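Local coordinates for protein arylamine n-acetyltransferase (Mycobacterium smegmatis, PDB 1W5R) that transfers acetyl groups to arylamines, probably from acetyl-CoA by way of a catalytic cysteine that is replaced in this engineered variant, at residues Ile39-Asp45 with Arg69-Gln73; Leu224-Asn228 with Glu274-Thr278. The protein carries 1 engineered substitution. One frame throughout, in Å; residues are numbered along the deposited sequence.

Contact 1 (39-45 with 69-73) and contact 2 (224-228 with 274-278) follow one another along the chain, the first closing before the second opens. Their centres lie about 16 Å apart and their nearest atoms about 5 Å, without touching. Both reach the same antiparallel sheet, in the order 41-42, 212-216, 220-225, 228-233, 236-242: contact 1 includes one of its two edge strands, 41-42, and contact 2 lies at the turn joining 220-225 to 228-233. Contact 1 is buried about 8 Å from the chain centre, contact 2 is 19 Å out. Contact 1 thus ties the sheet's edge to the engineered position, probably that of the catalytic cysteine; contact 2 fixes the C-terminal tail on a hairpin of the same sheet.

Contact 1: residues Ile39-Asp45 with Arg69-Gln73; sequences IPFENLD and RGGYQ. Engineered in segment 69-73: Gln73 (natural residue Cys).
Glu42 OE2 is gripped by two donors of the 69-73 segment: Arg69 NE at 2.8 Å and the backbone N of Gly70 at 2.9 Å. The first uses the syn lone pair, the second comes from the anti side, tilted from the carboxylate plane. Glu42 OE1 takes Arg69 NH1 on its own syn lone pair, in a nearly straight bond (172°), and also accepts from Leu44 N. Four N-H groups thus hold the buried carboxylate, which would be expected to keep it ionised. Carboxylate and guanidinium are nearly coplanar, 21° apart, evidence for a side-on bidentate salt bridge. The Arg69 chain bends at chi2 and chi3, which brings NE and NH1 round to the carboxylate. NH1 and NH2 of Arg69 both meet Asp45 OD1, from one face of a carboxylate whose plane stands 79° from the guanidinium; Asp45 OD2 also pairs with Lys63 and Arg69 NH2 with Asp262.

The backbones form a single bridge, with Glu42 N giving a 2.9 Å bond to Gly71 O and Gly71 N a weak one to Pro40 O. Gly70 CA lies 3.2 Å from Pro40 O in a CA-H...O contact. Tyr72 CA sits over a face of the Phe41 ring in a CH-pi contact, while OE1 of the engineered Gln73 meets the ring edge; Gln73 NE2 bonds to Thr112 O. The natural Cys here is probably the nucleophile of the family's Cys-His-Asp triad.

The contact joins the run-in to helix 73-87 to strand 41-42, which pairs through Phe41 with Ala214 of strand 212-216, and helix 189-201 packs against Tyr72.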
loop_
_atom_site.group_PDB
_atom_site.type_symbol
_atom_site.label_atom_id
_atom_site.label_comp_id
_atom_site.label_asym_id
_atom_site.label_seq_id
_atom_site.Cartn_x
_atom_site.Cartn_y
_atom_site.Cartn_z
ATOM N N ILE A 39 16.517 -0.030 -14.424
ATOM C CA ILE A 39 16.073 0.945 -15.426
ATOM C C ILE A 39 14.543 0.861 -15.475
ATOM O O ILE A 39 13.991 -0.158 -15.886
ATOM C CB ILE A 39 16.697 0.696 -16.836
ATOM C CG1 ILE A 39 18.231 0.571 -16.752
ATOM C CG2 ILE A 39 16.308 1.819 -17.804
ATOM C CD1 ILE A 39 18.906 0.291 -18.118
ATOM N N PRO A 40 13.863 1.921 -15.023
ATOM C CA PRO A 40 12.413 1.840 -14.984
ATOM C C PRO A 40 11.750 2.002 -16.353
ATOM O O PRO A 40 12.325 2.595 -17.273
ATOM C CB PRO A 40 12.040 3.003 -14.064
ATOM C CG PRO A 40 13.098 4.043 -14.357
ATOM C CD PRO A 40 14.360 3.223 -14.533
ATOM N N PHE A 41 10.546 1.455 -16.477
ATOM C CA PHE A 41 9.655 1.820 -17.570
ATOM C C PHE A 41 9.150 3.238 -17.267
ATOM O O PHE A 41 8.745 3.545 -16.143
ATOM C CB PHE A 41 8.475 0.844 -17.636
ATOM C CG PHE A 41 7.574 1.058 -18.806
ATOM C CD1 PHE A 41 7.649 0.209 -19.913
ATOM C CD2 PHE A 41 6.633 2.097 -18.806
ATOM C CE1 PHE A 41 6.799 0.391 -21.016
ATOM C CE2 PHE A 41 5.781 2.297 -19.906
ATOM C CZ PHE A 41 5.873 1.439 -21.019
ATOM N N GLU A 42 9.201 4.116 -18.261
ATOM C CA GLU A 42 8.533 5.422 -18.138
ATOM C C GLU A 42 8.227 5.972 -19.514
ATOM O O GLU A 42 8.916 5.664 -20.497
ATOM C CB GLU A 42 9.365 6.446 -17.364
ATOM C CG GLU A 42 10.790 6.573 -17.906
ATOM C CD GLU A 42 11.177 7.978 -18.289
ATOM O OE1 GLU A 42 10.405 8.626 -19.030
ATOM O OE2 GLU A 42 12.276 8.406 -17.896
ATOM N N ASN A 43 7.194 6.802 -19.573
ATOM C CA ASN A 43 6.823 7.472 -20.821
ATOM C C ASN A 43 6.776 8.990 -20.650
ATOM O O ASN A 43 5.923 9.639 -21.230
ATOM C CB ASN A 43 5.456 6.983 -21.311
ATOM C CG ASN A 43 4.334 7.483 -20.425
ATOM O OD1 ASN A 43 4.501 7.549 -19.207
ATOM N ND2 ASN A 43 3.199 7.855 -21.026
ATOM N N LEU A 44 7.672 9.552 -19.849
ATOM C CA LEU A 44 7.638 11.006 -19.649
ATOM C C LEU A 44 7.838 11.781 -20.958
ATOM O O LEU A 44 7.233 12.839 -21.138
ATOM C CB LEU A 44 8.663 11.446 -18.616
ATOM C CG LEU A 44 8.265 11.069 -17.186
ATOM C CD1 LEU A 44 9.519 10.943 -16.326
ATOM C CD2 LEU A 44 7.259 12.060 -16.587
ATOM N N ASP A 45 8.657 11.256 -21.875
ATOM C CA ASP A 45 8.863 11.972 -23.143
ATOM C C ASP A 45 7.543 12.103 -23.927
ATOM O O ASP A 45 7.102 13.221 -24.172
ATOM C CB ASP A 45 9.975 11.341 -23.993
ATOM C CG ASP A 45 11.373 11.769 -23.550
ATOM O OD1 ASP A 45 11.516 12.513 -22.544
ATOM O OD2 ASP A 45 12.349 11.347 -24.221
ATOM N N ARG A 69 17.549 8.217 -17.308
ATOM C CA ARG A 69 16.124 8.183 -17.577
ATOM C C ARG A 69 15.745 6.727 -17.767
ATOM O O ARG A 69 16.614 5.879 -17.964
ATOM C CB ARG A 69 15.845 8.942 -18.875
ATOM C CG ARG A 69 16.024 10.477 -18.757
ATOM C CD ARG A 69 14.872 11.150 -18.033
ATOM N NE ARG A 69 13.591 10.778 -18.619
ATOM C CZ ARG A 69 13.041 11.355 -19.690
ATOM N NH1 ARG A 69 11.876 10.906 -20.143
ATOM N NH2 ARG A 69 13.641 12.383 -20.314
ATOM N N GLY A 70 14.448 6.432 -17.705
ATOM C CA GLY A 70 13.971 5.145 -18.189
ATOM C C GLY A 70 13.470 5.305 -19.611
ATOM O O GLY A 70 13.792 6.267 -20.315
ATOM N N GLY A 71 12.659 4.362 -20.043
ATOM C CA GLY A 71 12.031 4.460 -21.354
ATOM C C GLY A 71 10.896 3.480 -21.443
ATOM O O GLY A 71 10.545 2.834 -20.439
ATOM N N TYR A 72 10.274 3.415 -22.615
ATOM C CA TYR A 72 9.188 2.469 -22.820
ATOM C C TYR A 72 9.637 1.271 -23.673
ATOM O O TYR A 72 10.850 1.064 -23.821
ATOM C CB TYR A 72 7.878 3.173 -23.243
ATOM C CG TYR A 72 7.765 3.720 -24.661
ATOM C CD1 TYR A 72 6.574 4.319 -25.060
ATOM C CD2 TYR A 72 8.790 3.586 -25.602
ATOM C CE1 TYR A 72 6.395 4.813 -26.347
ATOM C CE2 TYR A 72 8.613 4.060 -26.917
ATOM C CZ TYR A 72 7.397 4.670 -27.273
ATOM O OH TYR A 72 7.156 5.131 -28.549
ATOM N N GLN A 73 8.710 0.474 -24.187
ATOM C CA GLN A 73 9.053 -0.840 -24.730
ATOM C C GLN A 73 10.164 -0.814 -25.784
ATOM O O GLN A 73 11.093 -1.640 -25.751
ATOM C CB GLN A 73 7.801 -1.547 -25.282
ATOM C CG GLN A 73 6.929 -0.775 -26.249
ATOM C CD GLN A 73 5.851 0.081 -25.568
ATOM O OE1 GLN A 73 5.991 0.474 -24.413
ATOM N NE2 GLN A 73 4.773 0.361 -26.295
#

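Contact 2: residues Leu224-Asn228 with Glu274-Thr278; sequences LRGRN and EVLDT
Arg227 holds the 274-278 segment by both backbone and side chain. Its N donates to Leu276 O at 2.9 Å, with a 164° angle at the hydrogen, on a lone pair in the carbonyl plane. Around this bond lies the close-packed part: Gly226 and Leu276 are neighbours at 4.1 Å between CA atoms, and Gly226 CA lies against the carbonyl oxygens of both Val275 and Leu276, 3.4 Å from each. Gly226 has positive phi within the type II' turn Arg225-Asn228 of a two-residue beta-hairpin. The Arg227 chain then bends at chi3 (80°), which carries its guanidinium across Leu276, whose CD1 lies over one face, 3.4 Å from Arg227 NH2.

At the edge of that guanidinium the contact becomes more open to solvent. Asp277 is met side-on: Arg227 NH2 takes the syn lone pair of Asp277 OD2 at 2.8 Å, and Arg227 NE meets Asp277 OD1 at 2.9 Å. The planes lie 21° apart, the near-coplanar geometry of a bidentate salt bridge. An ordered water also joins Asp277 OD1 to Asn228 ND2, supplementing the direct salt bridge on this side. Thr278, the exposed terminal residue, is held through its carboxylate: Arg225 NH2 reaches Thr278 O in the guanidinium plane at 2.9 Å, and Arg225 NE reaches Thr278 OXT at 3.0 Å with a tilt from that plane. Arg225 NH1 bonds to Thr212 OG1 and His206 O, tying the C-terminal carboxylate to the start of strand 212-216, and Thr278 OG1 bonds to Thr209 O.

The hairpin links strands 220-225 and 228-233, and the tail after helix 268-274 folds against it; Leu276 touches Val248 of helix 245-255, Val275 meets Leu211, and Arg227 pairs through its backbone with Phe242 ending strand 236-242.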
loop_
_atom_site.group_PDB
_atom_site.type_symbol
_atom_site.label_atom_id
_atom_site.label_comp_id
_atom_site.label_asym_id
_atom_site.label_seq_id
_atom_site.Cartn_x
_atom_site.Cartn_y
_atom_site.Cartn_z
ATOM N N LEU A 224 2.956 2.455 -11.706
ATOM C CA LEU A 224 2.276 3.731 -11.490
ATOM C C LEU A 224 1.543 4.121 -12.767
ATOM O O LEU A 224 2.154 4.168 -13.831
ATOM C CB LEU A 224 3.320 4.803 -11.166
ATOM C CG LEU A 224 2.823 6.243 -10.968
ATOM C CD1 LEU A 224 2.131 6.366 -9.600
ATOM C CD2 LEU A 224 3.961 7.255 -11.059
ATOM N N ARG A 225 0.237 4.363 -12.669
ATOM C CA ARG A 225 -0.506 5.006 -13.741
ATOM C C ARG A 225 -1.127 6.254 -13.134
ATOM O O ARG A 225 -1.932 6.158 -12.200
ATOM C CB ARG A 225 -1.584 4.077 -14.320
ATOM C CG ARG A 225 -2.435 4.670 -15.454
ATOM C CD ARG A 225 -1.583 4.983 -16.687
ATOM N NE ARG A 225 -2.385 5.639 -17.722
ATOM C CZ ARG A 225 -1.956 5.898 -18.959
ATOM N NH1 ARG A 225 -0.729 5.551 -19.331
ATOM N NH2 ARG A 225 -2.770 6.503 -19.822
ATOM N N GLY A 226 -0.735 7.422 -13.627
ATOM C CA GLY A 226 -1.258 8.667 -13.045
ATOM C C GLY A 226 -0.923 8.747 -11.553
ATOM O O GLY A 226 0.236 8.598 -11.161
ATOM N N ARG A 227 -1.939 8.986 -10.709
ATOM C CA ARG A 227 -1.748 9.073 -9.251
ATOM C C ARG A 227 -1.714 7.723 -8.524
ATOM O O ARG A 227 -1.458 7.669 -7.309
ATOM C CB ARG A 227 -2.882 9.897 -8.630
ATOM C CG ARG A 227 -4.209 9.171 -8.655
ATOM C CD ARG A 227 -5.255 9.886 -7.802
ATOM N NE ARG A 227 -5.869 11.029 -8.468
ATOM C CZ ARG A 227 -5.876 12.280 -7.999
ATOM N NH1 ARG A 227 -5.256 12.597 -6.866
ATOM N NH2 ARG A 227 -6.509 13.219 -8.697
ATOM N N ASN A 228 -1.965 6.642 -9.266
ATOM C CA ASN A 228 -2.187 5.324 -8.688
ATOM C C ASN A 228 -0.994 4.397 -8.856
ATOM O O ASN A 228 -0.661 3.993 -9.979
ATOM C CB ASN A 228 -3.419 4.692 -9.329
ATOM C CG ASN A 228 -4.681 5.494 -9.071
ATOM O OD1 ASN A 228 -5.061 5.728 -7.922
ATOM N ND2 ASN A 228 -5.336 5.923 -10.145
ATOM N N GLU A 274 -2.547 17.012 -15.104
ATOM C CA GLU A 274 -3.605 16.761 -16.093
ATOM C C GLU A 274 -3.976 15.283 -16.229
ATOM O O GLU A 274 -5.094 14.947 -16.622
ATOM C CB GLU A 274 -3.197 17.279 -17.478
ATOM C CG GLU A 274 -3.172 18.791 -17.560
ATOM C CD GLU A 274 -2.734 19.326 -18.918
ATOM O OE1 GLU A 274 -2.198 18.571 -19.749
ATOM O OE2 GLU A 274 -2.942 20.538 -19.141
ATOM N N VAL A 275 -3.017 14.410 -15.913
ATOM C CA VAL A 275 -3.182 12.981 -16.168
ATOM C C VAL A 275 -3.226 12.116 -14.892
ATOM O O VAL A 275 -3.005 10.911 -14.947
ATOM C CB VAL A 275 -2.110 12.443 -17.169
ATOM C CG1 VAL A 275 -2.227 13.173 -18.497
ATOM C CG2 VAL A 275 -0.712 12.564 -16.602
ATOM N N LEU A 276 -3.547 12.712 -13.747
ATOM C CA LEU A 276 -3.614 11.935 -12.513
ATOM C C LEU A 276 -4.594 10.779 -12.657
ATOM O O LEU A 276 -4.375 9.692 -12.105
ATOM C CB LEU A 276 -4.033 12.829 -11.346
ATOM C CG LEU A 276 -3.049 13.928 -10.942
ATOM C CD1 LEU A 276 -3.636 14.706 -9.761
ATOM C CD2 LEU A 276 -1.672 13.395 -10.565
ATOM N N ASP A 277 -5.675 11.005 -13.398
ATOM C CA ASP A 277 -6.755 10.026 -13.476
ATOM C C ASP A 277 -7.055 9.537 -14.877
ATOM O O ASP A 277 -8.155 9.062 -15.170
ATOM C CB ASP A 277 -8.013 10.576 -12.769
ATOM C CG ASP A 277 -7.747 10.881 -11.306
ATOM O OD1 ASP A 277 -7.514 9.914 -10.537
ATOM O OD2 ASP A 277 -7.692 12.075 -10.930
ATOM N N THR A 278 -6.037 9.605 -15.740
ATOM C CA THR A 278 -6.175 9.114 -17.103
ATOM C C THR A 278 -5.236 7.939 -17.379
ATOM O O THR A 278 -5.226 7.443 -18.501
ATOM C CB THR A 278 -5.872 10.209 -18.135
ATOM O OG1 THR A 278 -4.544 10.689 -17.934
ATOM C CG2 THR A 278 -6.844 11.384 -17.990
ATOM O OXT THR A 278 -4.489 7.469 -16.520
HETATM O O HOH W 1 -7.704 7.332 -10.411
#